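Local coordinates for protein putative enoyl-CoA hydratase (Streptomyces avermitilis, PDB 3GKB) that probably acts on acyl-coenzyme A thioesters as a member of the crotonase-like family, though its exact reaction is unknown, at residues 176-179 and 185-188; 181-184 and 188-191; 70-75 and 255-260; 35-40 and 82-87. One frame throughout, in Å; residues are numbered along the deposited sequence.

Interaction 1. Residues 176-179 and 185-188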
loop_
_atom_site.group_PDB
_atom_site.type_symbol
_atom_site.label_atom_id
_atom_site.label_comp_id
_atom_site.label_asym_id
_atom_site.label_seq_id
_atom_site.Cartn_x
_atom_site.Cartn_y
_atom_site.Cartn_z
ATOM N N ASP B 176 -6.540 -18.741 2.850
ATOM C CA ASP B 176 -7.385 -18.631 4.009
ATOM C C ASP B 176 -8.470 -17.588 3.821
ATOM O O ASP B 176 -8.387 -16.753 2.938
ATOM C CB ASP B 176 -6.543 -18.328 5.231
ATOM C CG ASP B 176 -5.798 -19.553 5.733
ATOM O OD1 ASP B 176 -6.391 -20.673 5.709
ATOM O OD2 ASP B 176 -4.633 -19.387 6.151
ATOM N N LEU B 177 -9.506 -17.692 4.642
ATOM C CA LEU B 177 -10.590 -16.728 4.633
ATOM C C LEU B 177 -10.161 -15.585 5.532
ATOM O O LEU B 177 -9.956 -15.784 6.758
ATOM C CB LEU B 177 -11.875 -17.377 5.153
ATOM C CG LEU B 177 -13.113 -16.488 5.050
ATOM C CD1 LEU B 177 -13.499 -16.347 3.632
ATOM C CD2 LEU B 177 -14.274 -17.082 5.924
ATOM N N PHE B 178 -9.939 -14.425 4.921
ATOM C CA PHE B 178 -9.530 -13.214 5.620
ATOM C C PHE B 178 -10.747 -12.508 6.185
ATOM O O PHE B 178 -11.746 -12.374 5.517
ATOM C CB PHE B 178 -8.769 -12.280 4.665
ATOM C CG PHE B 178 -7.385 -12.733 4.400
ATOM C CD1 PHE B 178 -6.296 -12.049 4.944
ATOM C CD2 PHE B 178 -7.148 -13.876 3.662
ATOM C CE1 PHE B 178 -5.013 -12.494 4.729
ATOM C CE2 PHE B 178 -5.837 -14.336 3.460
ATOM C CZ PHE B 178 -4.783 -13.635 3.997
ATOM N N ASP B 179 -10.670 -12.079 7.438
ATOM C CA ASP B 179 -11.761 -11.295 7.990
ATOM C C ASP B 179 -11.725 -9.861 7.466
ATOM O O ASP B 179 -10.763 -9.428 6.836
ATOM C CB ASP B 179 -11.797 -11.359 9.520
ATOM C CG ASP B 179 -10.579 -10.761 10.190
ATOM O OD1 ASP B 179 -9.900 -9.871 9.656
ATOM O OD2 ASP B 179 -10.288 -11.213 11.319
ATOM N N SER B 185 -7.060 -3.656 6.469
ATOM C CA SER B 185 -5.705 -3.213 6.786
ATOM C C SER B 185 -4.730 -3.503 5.619
ATOM O O SER B 185 -3.824 -2.720 5.383
ATOM C CB SER B 185 -5.178 -3.772 8.117
ATOM O OG SER B 185 -4.964 -5.131 8.017
ATOM N N TYR B 186 -4.965 -4.589 4.872
ATOM C CA TYR B 186 -4.180 -4.933 3.674
ATOM C C TYR B 186 -4.488 -4.009 2.484
ATOM O O TYR B 186 -3.648 -3.823 1.618
ATOM C CB TYR B 186 -4.424 -6.393 3.265
ATOM C CG TYR B 186 -3.611 -7.449 4.018
ATOM C CD1 TYR B 186 -3.106 -7.229 5.309
ATOM C CD2 TYR B 186 -3.361 -8.672 3.436
ATOM C CE1 TYR B 186 -2.380 -8.195 5.945
ATOM C CE2 TYR B 186 -2.638 -9.637 4.073
ATOM C CZ TYR B 186 -2.139 -9.395 5.336
ATOM O OH TYR B 186 -1.382 -10.358 5.972
ATOM N N GLY B 187 -5.692 -3.448 2.432
ATOM C CA GLY B 187 -6.107 -2.595 1.350
ATOM C C GLY B 187 -6.883 -3.341 0.270
ATOM O O GLY B 187 -7.159 -2.767 -0.783
ATOM N N TRP B 188 -7.253 -4.596 0.553
ATOM C CA TRP B 188 -8.058 -5.444 -0.363
ATOM C C TRP B 188 -9.465 -4.868 -0.519
ATOM O O TRP B 188 -10.068 -4.923 -1.600
ATOM C CB TRP B 188 -8.133 -6.852 0.204
ATOM C CG TRP B 188 -8.511 -7.964 -0.721
ATOM C CD1 TRP B 188 -8.896 -7.878 -2.035
ATOM C CD2 TRP B 188 -8.559 -9.349 -0.385
ATOM N NE1 TRP B 188 -9.161 -9.135 -2.531
ATOM C CE2 TRP B 188 -8.940 -10.056 -1.542
ATOM C CE3 TRP B 188 -8.272 -10.069 0.775
ATOM C CZ2 TRP B 188 -9.057 -11.446 -1.566
ATOM C CZ3 TRP B 188 -8.400 -11.455 0.750
ATOM C CH2 TRP B 188 -8.804 -12.118 -0.404
#
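F178 meets two aromatic side chains, Y186 and W188, and the three rings make a buried cluster between the short strand 178-179 and the end of helix 180-186. The closer-knit part is with W188. The edge of its six-membered ring points at the face of F178 in an offset edge-to-face pair, with planes at 76° and centroids 5.8 Å apart. W188 CZ3 is the contacting corner, 4.0 Å from F178 CD2 and about as near to CG and CB, so the indole bears on the root of the phenyl ring, not its middle. On the far rim a single carbon pair does the work: F178 CE1 meets Y186 CE2 at 3.8 Å, the planes inclined at 54°. G187, with positive phi, ends the helix between Y186 and W188 as the C-prime residue of a Schellman motif.

The looser side is polar and faces solvent. There S185 and D179 are exposed, and D179, the N-cap of helix 180-186, hydrogen-bonds T182 OG1 through OD1. V171 of helix 165-174 packs against F178 and W188, and R191 of the second subunit also rests on F178. The Y186 hydroxyl is hydrogen-bonded to E170 OE1 and to R191 NE of the second subunit. The chemistry thus implies a core in which rings meet through carbon alone, while the phenol oxygen and the F178 ring both reach R191 of the second subunit.

Interaction 2. Residues 181-184 and 188-191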
loop_
_atom_site.group_PDB
_atom_site.type_symbol
_atom_site.label_atom_id
_atom_site.label_comp_id
_atom_site.label_asym_id
_atom_site.label_seq_id
_atom_site.Cartn_x
_atom_site.Cartn_y
_atom_site.Cartn_z
ATOM N N GLU B 181 -11.464 -6.903 8.900
ATOM C CA GLU B 181 -10.464 -6.006 9.464
ATOM C C GLU B 181 -9.087 -6.224 8.848
ATOM O O GLU B 181 -8.371 -5.262 8.594
ATOM C CB GLU B 181 -10.379 -6.115 10.998
ATOM N N THR B 182 -8.722 -7.479 8.628
ATOM C CA THR B 182 -7.468 -7.812 7.954
ATOM C C THR B 182 -7.494 -7.402 6.485
ATOM O O THR B 182 -6.534 -6.820 5.975
ATOM C CB THR B 182 -7.079 -9.306 8.114
ATOM O OG1 THR B 182 -7.169 -9.674 9.496
ATOM C CG2 THR B 182 -5.659 -9.534 7.611
ATOM N N ALA B 183 -8.599 -7.681 5.803
ATOM C CA ALA B 183 -8.733 -7.307 4.397
ATOM C C ALA B 183 -8.591 -5.787 4.232
ATOM O O ALA B 183 -7.906 -5.314 3.327
ATOM C CB ALA B 183 -10.072 -7.816 3.822
ATOM N N ALA B 184 -9.250 -5.017 5.105
ATOM C CA ALA B 184 -9.100 -3.554 5.089
ATOM C C ALA B 184 -7.685 -3.092 5.440
ATOM O O ALA B 184 -7.138 -2.219 4.762
ATOM C CB ALA B 184 -10.128 -2.871 6.028
ATOM N N TRP B 188 -7.253 -4.596 0.553
ATOM C CA TRP B 188 -8.058 -5.444 -0.363
ATOM C C TRP B 188 -9.465 -4.868 -0.519
ATOM O O TRP B 188 -10.068 -4.923 -1.600
ATOM C CB TRP B 188 -8.133 -6.852 0.204
ATOM C CG TRP B 188 -8.511 -7.964 -0.721
ATOM C CD1 TRP B 188 -8.896 -7.878 -2.035
ATOM C CD2 TRP B 188 -8.559 -9.349 -0.385
ATOM N NE1 TRP B 188 -9.161 -9.135 -2.531
ATOM C CE2 TRP B 188 -8.940 -10.056 -1.542
ATOM C CE3 TRP B 188 -8.272 -10.069 0.775
ATOM C CZ2 TRP B 188 -9.057 -11.446 -1.566
ATOM C CZ3 TRP B 188 -8.400 -11.455 0.750
ATOM C CH2 TRP B 188 -8.804 -12.118 -0.404
ATOM N N ILE B 189 -9.969 -4.292 0.561
ATOM C CA ILE B 189 -11.208 -3.514 0.530
ATOM C C ILE B 189 -10.962 -2.147 1.148
ATOM O O ILE B 189 -9.913 -1.903 1.765
ATOM C CB ILE B 189 -12.358 -4.215 1.298
ATOM C CG1 ILE B 189 -12.002 -4.341 2.788
ATOM C CG2 ILE B 189 -12.668 -5.552 0.673
ATOM C CD1 ILE B 189 -13.082 -5.011 3.649
ATOM N N ASN B 190 -11.931 -1.243 1.040
ATOM C CA ASN B 190 -11.722 0.119 1.506
ATOM C C ASN B 190 -11.808 0.230 3.026
ATOM O O ASN B 190 -10.970 0.897 3.659
ATOM C CB ASN B 190 -12.726 1.098 0.877
ATOM C CG ASN B 190 -12.504 1.281 -0.606
ATOM O OD1 ASN B 190 -12.554 0.322 -1.374
ATOM N ND2 ASN B 190 -12.267 2.529 -1.023
ATOM N N ARG B 191 -12.808 -0.412 3.613
ATOM C CA ARG B 191 -13.092 -0.235 5.044
ATOM C C ARG B 191 -13.912 -1.372 5.592
ATOM O O ARG B 191 -14.749 -1.896 4.887
ATOM C CB ARG B 191 -13.829 1.088 5.289
ATOM C CG ARG B 191 -13.631 1.677 6.701
ATOM C CD ARG B 191 -12.424 2.594 6.688
ATOM N NE ARG B 191 -12.668 3.766 5.852
ATOM C CZ ARG B 191 -13.367 4.836 6.197
ATOM N NH1 ARG B 191 -13.885 4.974 7.425
ATOM N NH2 ARG B 191 -13.528 5.804 5.311
#
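I189 holds CG1 between its backbone N and carbonyl carbon (chi1 63°) and continues straight to CD1, which lays this branch along the last turn of helix 180-186. CG1 comes 3.7 Å from A184 N and 4.0 Å from A184 CB, while CD1 reaches A183 CB at 4.1 Å. W188 turns CG anti to its own N (chi1 -161°), leading the indole away but keeping its CE3 4.2 Å from A183 CB. A184 CB also touches the backbone of R191, 4.1 Å from its CA.

One hydrogen bond ties the two segments: W188 N donates to A183 O over 2.9 Å, bent to 135° at the hydrogen. It is the 6→1 bond of the Schellman motif that ends the helix. Cutting I189 back to an alanine would probably open a gap beneath A183 and A184, whose methyls would lose the part of their apolar cover that CG1 and CD1 supply.

I189 is wedged between this helix and A131 and A133 of strand 130-134, with L140 of strand 139-141 and V125 of helix 120-127 beside it. R191 begins 191-193, an outer strand of the chain's six-stranded sheet, and reaches the third subunit, salt-bridging its E170 and hydrogen-bonding its Y186.

Interaction 3. Residues 70-75 and 255-260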
loop_
_atom_site.group_PDB
_atom_site.type_symbol
_atom_site.label_atom_id
_atom_site.label_comp_id
_atom_site.label_asym_id
_atom_site.label_seq_id
_atom_site.Cartn_x
_atom_site.Cartn_y
_atom_site.Cartn_z
ATOM N N VAL B 70 -16.981 -19.327 -8.479
ATOM C CA VAL B 70 -17.497 -19.770 -9.767
ATOM C C VAL B 70 -18.011 -21.207 -9.663
ATOM O O VAL B 70 -17.431 -22.042 -8.982
ATOM C CB VAL B 70 -16.407 -19.637 -10.859
ATOM C CG1 VAL B 70 -16.852 -20.299 -12.161
ATOM C CG2 VAL B 70 -16.088 -18.145 -11.101
ATOM N N ASP B 71 -19.106 -21.460 -10.350
ATOM C CA ASP B 71 -19.755 -22.757 -10.377
ATOM C C ASP B 71 -18.739 -23.829 -10.755
ATOM O O ASP B 71 -18.092 -23.783 -11.801
ATOM C CB ASP B 71 -20.907 -22.699 -11.383
ATOM C CG ASP B 71 -21.651 -24.030 -11.521
ATOM O OD1 ASP B 71 -21.412 -24.953 -10.695
ATOM O OD2 ASP B 71 -22.454 -24.126 -12.491
ATOM N N MET B 72 -18.587 -24.801 -9.880
ATOM C CA MET B 72 -17.581 -25.847 -10.085
ATOM C C MET B 72 -17.982 -26.810 -11.231
ATOM O O MET B 72 -17.163 -27.592 -11.698
ATOM C CB MET B 72 -17.380 -26.603 -8.772
ATOM C CG MET B 72 -16.533 -25.812 -7.698
ATOM S SD MET B 72 -16.732 -26.449 -5.972
ATOM C CE MET B 72 -15.708 -27.862 -5.984
ATOM N N ARG B 73 -19.246 -26.761 -11.629
ATOM C CA ARG B 73 -19.748 -27.526 -12.769
ATOM C C ARG B 73 -19.781 -26.726 -14.069
ATOM O O ARG B 73 -20.328 -27.207 -15.078
ATOM C CB ARG B 73 -21.154 -28.029 -12.481
ATOM C CG ARG B 73 -21.269 -28.877 -11.241
ATOM C CD ARG B 73 -22.491 -29.739 -11.355
ATOM N NE ARG B 73 -22.426 -30.857 -10.446
ATOM C CZ ARG B 73 -22.920 -30.858 -9.223
ATOM N NH1 ARG B 73 -23.515 -29.771 -8.732
ATOM N NH2 ARG B 73 -22.801 -31.954 -8.477
ATOM N N ILE B 74 -19.194 -25.527 -14.075
ATOM C CA ILE B 74 -19.283 -24.659 -15.251
ATOM C C ILE B 74 -18.623 -25.277 -16.508
ATOM O O ILE B 74 -18.971 -24.923 -17.619
ATOM C CB ILE B 74 -18.720 -23.230 -14.955
ATOM C CG1 ILE B 74 -19.308 -22.232 -15.955
ATOM C CG2 ILE B 74 -17.189 -23.221 -14.898
ATOM C CD1 ILE B 74 -19.133 -20.806 -15.555
ATOM N N GLY B 75 -17.693 -26.205 -16.315
ATOM C CA GLY B 75 -16.984 -26.824 -17.425
ATOM C C GLY B 75 -17.711 -28.002 -18.017
ATOM O O GLY B 75 -17.241 -28.575 -19.003
ATOM N N GLY B 255 -14.032 -34.081 -6.243
ATOM C CA GLY B 255 -14.042 -34.485 -4.837
ATOM C C GLY B 255 -14.768 -33.489 -3.961
ATOM O O GLY B 255 -15.538 -33.874 -3.077
ATOM N N GLY B 256 -14.555 -32.206 -4.238
ATOM C CA GLY B 256 -15.229 -31.139 -3.527
ATOM C C GLY B 256 -16.735 -31.218 -3.652
ATOM O O GLY B 256 -17.432 -31.091 -2.669
ATOM N N LEU B 257 -17.225 -31.396 -4.884
ATOM C CA LEU B 257 -18.661 -31.499 -5.154
ATOM C C LEU B 257 -19.251 -32.710 -4.427
ATOM O O LEU B 257 -20.264 -32.575 -3.770
ATOM C CB LEU B 257 -18.946 -31.567 -6.657
ATOM C CG LEU B 257 -18.816 -30.232 -7.408
ATOM C CD1 LEU B 257 -18.743 -30.425 -8.892
ATOM C CD2 LEU B 257 -19.980 -29.306 -7.036
ATOM N N LYS B 258 -18.553 -33.846 -4.479
ATOM C CA LYS B 258 -18.979 -35.058 -3.803
ATOM C C LYS B 258 -19.098 -34.865 -2.295
ATOM O O LYS B 258 -19.969 -35.451 -1.650
ATOM C CB LYS B 258 -17.995 -36.192 -4.121
ATOM C CG LYS B 258 -18.375 -37.521 -3.509
ATOM C CD LYS B 258 -17.326 -38.588 -3.786
ATOM C CE LYS B 258 -17.527 -39.829 -2.915
ATOM N NZ LYS B 258 -16.240 -40.448 -2.502
ATOM N N ASP B 259 -18.233 -34.025 -1.734
ATOM C CA ASP B 259 -18.175 -33.814 -0.300
ATOM C C ASP B 259 -18.995 -32.611 0.199
ATOM O O ASP B 259 -18.920 -32.265 1.375
ATOM C CB ASP B 259 -16.705 -33.693 0.147
ATOM C CG ASP B 259 -15.970 -35.024 0.107
ATOM O OD1 ASP B 259 -16.588 -36.063 -0.251
ATOM O OD2 ASP B 259 -14.771 -35.041 0.454
ATOM N N GLY B 260 -19.780 -31.993 -0.680
ATOM C CA GLY B 260 -20.698 -30.953 -0.261
ATOM C C GLY B 260 -20.392 -29.527 -0.661
ATOM O O GLY B 260 -21.065 -28.613 -0.173
#
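M72 and R73 fill the two central positions of a type I beta turn from D71 to I74, closed by I74 N to D71 O at 3.1 Å, and both turn their side chains to L257 in the last turn of helix 248-258. L257 fits between them. Its CD1 lies 3.8 Å from R73 CG, under the extended chain of the arginine, while CD2 sits over one face of the guanidinium, 3.9 Å from NH1 and offset toward the rim. M72 bends at chi3 (78°), bringing CE to 4.0 Å from L257 N and 4.1 Å from G256 CA. G256 suits this place, since a CB there would run into the methionine methyl.

This joins the loop after strand 55-60 to the C-terminal helices; in crotonase-like enzymes that loop commonly supplies one amide of the oxyanion hole. The turn is stiffened by an Asx turn, R73 N donating to D71 OD1 at 3.0 Å from above the carboxylate plane. Q262 grips the same turn, hydrogen-bonding D71 OD1 through NE2 and M72 N through OE1. G260, with positive phi, is the C-prime residue of the Schellman motif that ends helix 248-258.

Interaction 4. Residues 35-40 and 82-87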
loop_
_atom_site.group_PDB
_atom_site.type_symbol
_atom_site.label_atom_id
_atom_site.label_comp_id
_atom_site.label_asym_id
_atom_site.label_seq_id
_atom_site.Cartn_x
_atom_site.Cartn_y
_atom_site.Cartn_z
ATOM N N THR B 35 -25.089 -18.464 -16.312
ATOM C CA THR B 35 -26.256 -17.612 -16.381
ATOM C C THR B 35 -26.011 -16.280 -15.680
ATOM O O THR B 35 -26.292 -15.230 -16.244
ATOM C CB THR B 35 -27.542 -18.316 -15.862
ATOM O OG1 THR B 35 -27.793 -19.481 -16.670
ATOM C CG2 THR B 35 -28.733 -17.373 -15.964
ATOM N N MET B 36 -25.446 -16.305 -14.475
ATOM C CA MET B 36 -25.144 -15.036 -13.792
ATOM C C MET B 36 -24.148 -14.177 -14.581
ATOM O O MET B 36 -24.303 -12.958 -14.650
ATOM C CB MET B 36 -24.617 -15.241 -12.360
ATOM C CG MET B 36 -24.472 -13.914 -11.561
ATOM S SD MET B 36 -23.658 -14.030 -9.912
ATOM C CE MET B 36 -24.970 -14.878 -8.962
ATOM N N MET B 37 -23.128 -14.807 -15.136
ATOM C CA MET B 37 -22.113 -14.105 -15.919
ATOM C C MET B 37 -22.770 -13.355 -17.093
ATOM O O MET B 37 -22.431 -12.212 -17.393
ATOM C CB MET B 37 -21.050 -15.099 -16.415
ATOM C CG MET B 37 -20.135 -15.666 -15.319
ATOM S SD MET B 37 -19.024 -17.041 -15.728
ATOM C CE MET B 37 -17.831 -16.182 -16.734
ATOM N N ARG B 38 -23.730 -14.012 -17.745
ATOM C CA ARG B 38 -24.425 -13.398 -18.874
ATOM C C ARG B 38 -25.348 -12.277 -18.403
ATOM O O ARG B 38 -25.400 -11.210 -19.030
ATOM C CB ARG B 38 -25.193 -14.491 -19.649
ATOM C CG ARG B 38 -25.987 -14.022 -20.817
ATOM C CD ARG B 38 -26.383 -15.240 -21.673
ATOM N NE ARG B 38 -27.397 -16.087 -21.041
ATOM C CZ ARG B 38 -27.194 -17.239 -20.387
ATOM N NH1 ARG B 38 -25.975 -17.767 -20.221
ATOM N NH2 ARG B 38 -28.246 -17.884 -19.889
ATOM N N GLU B 39 -26.044 -12.499 -17.287
ATOM C CA GLU B 39 -26.994 -11.512 -16.775
ATOM C C GLU B 39 -26.257 -10.272 -16.248
ATOM O O GLU B 39 -26.731 -9.155 -16.436
ATOM C CB GLU B 39 -27.924 -12.105 -15.702
ATOM C CG GLU B 39 -28.922 -13.118 -16.254
ATOM C CD GLU B 39 -29.901 -13.636 -15.225
ATOM O OE1 GLU B 39 -29.683 -13.474 -14.002
ATOM O OE2 GLU B 39 -30.908 -14.247 -15.652
ATOM N N LEU B 40 -25.115 -10.476 -15.587
ATOM C CA LEU B 40 -24.273 -9.358 -15.161
ATOM C C LEU B 40 -23.832 -8.502 -16.357
ATOM O O LEU B 40 -23.872 -7.259 -16.309
ATOM C CB LEU B 40 -23.026 -9.867 -14.412
ATOM C CG LEU B 40 -23.241 -10.248 -12.964
ATOM C CD1 LEU B 40 -22.076 -11.109 -12.477
ATOM C CD2 LEU B 40 -23.397 -8.964 -12.086
ATOM N N GLN B 82 -18.486 -21.304 -23.995
ATOM C CA GLN B 82 -17.960 -20.867 -25.298
ATOM C C GLN B 82 -18.631 -19.569 -25.808
ATOM O O GLN B 82 -17.967 -18.716 -26.389
ATOM C CB GLN B 82 -18.073 -21.984 -26.349
ATOM N N GLU B 83 -19.928 -19.416 -25.570
ATOM C CA GLU B 83 -20.665 -18.223 -25.990
ATOM C C GLU B 83 -20.221 -16.964 -25.234
ATOM O O GLU B 83 -20.072 -15.893 -25.835
ATOM C CB GLU B 83 -22.175 -18.450 -25.818
ATOM N N LEU B 84 -20.008 -17.098 -23.923
ATOM C CA LEU B 84 -19.450 -16.021 -23.093
ATOM C C LEU B 84 -18.028 -15.687 -23.529
ATOM O O LEU B 84 -17.683 -14.527 -23.643
ATOM C CB LEU B 84 -19.432 -16.423 -21.605
ATOM C CG LEU B 84 -20.793 -16.426 -20.899
ATOM C CD1 LEU B 84 -20.760 -17.176 -19.573
ATOM C CD2 LEU B 84 -21.269 -14.992 -20.684
ATOM N N ALA B 85 -17.214 -16.709 -23.772
ATOM C CA ALA B 85 -15.798 -16.492 -24.099
ATOM C C ALA B 85 -15.639 -15.746 -25.410
ATOM O O ALA B 85 -14.631 -15.070 -25.608
ATOM C CB ALA B 85 -15.027 -17.807 -24.136
ATOM N N ALA B 86 -16.651 -15.852 -26.279
ATOM C CA ALA B 86 -16.662 -15.212 -27.601
ATOM C C ALA B 86 -16.938 -13.724 -27.545
ATOM O O ALA B 86 -16.497 -12.991 -28.421
ATOM C CB ALA B 86 -17.688 -15.920 -28.534
ATOM N N SER B 87 -17.647 -13.279 -26.510
ATOM C CA SER B 87 -17.914 -11.866 -26.263
ATOM C C SER B 87 -16.907 -11.189 -25.321
ATOM O O SER B 87 -16.989 -9.987 -25.087
ATOM C CB SER B 87 -19.332 -11.702 -25.695
ATOM O OG SER B 87 -20.305 -11.880 -26.718
#
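L84 of helix 78-87 presses both its methyls against M37 and R38 of helix 34-48, a helix-on-helix contact within the crotonase fold. Counting A34 and R41, which L84 also touches, the leucine meets positions spaced three and four residues apart along helix 34-48, much as a single knob meets a four-residue hole.

Between side chains the contact is apolar. L84 CD1 lies 3.8 Å from M37 CB and 4.2 Å from M37 CE, the thioether chain folding back at chi3 (72°) so that its methyl lies near the leucine. L84 and M37 cross obliquely. The other branch meets the foot of R38, CD2 standing 4.1 Å from R38 CB. Shortening L84 to an alanine is likely to open a gap between the two helices and to leave M37 CB and the foot of R38 without their leucine methyls.

No polar side-chain end takes part in this joint. E39, on the same helix, is taken up by the N-terminal segment, with OE1 hydrogen-bonded to T10 OG1 and OE2 to S9 N, while L40 packs on L11 of strand 11-16. V94, in a later loop, adds further apolar cover to L84.

The last kind of contact is side chain against backbone. With CG anti to its carbonyl carbon (chi1 -74°), L84 reaches across to the main chain of helix 34-48, where its CD2 ends 4.0 Å from R38 N.

Interactions 1 and 2 are close neighbours, centres 6 Å apart, sharing W188 and helix 180-186; both reach other subunits of the trimer. Interactions 3 and 4 lie well away from them, interaction 4 with its centre about 30 Å from that of interaction 2, across the chain's centre. Along the sequence interaction 4 closes before 1 and 2 open, and those two are nested in the long loop closed by interaction 3. Interactions 3 and 4 alternate their segments and touch where I74 CD1 packs 3.8 Å from M37 SD. Interactions 1 and 2 thus lie beside the subunit interface, while interactions 3 and 4 join the loop after strand 55-60 and helices 34-48, 78-87 and 248-258 through segments that no other chain touches.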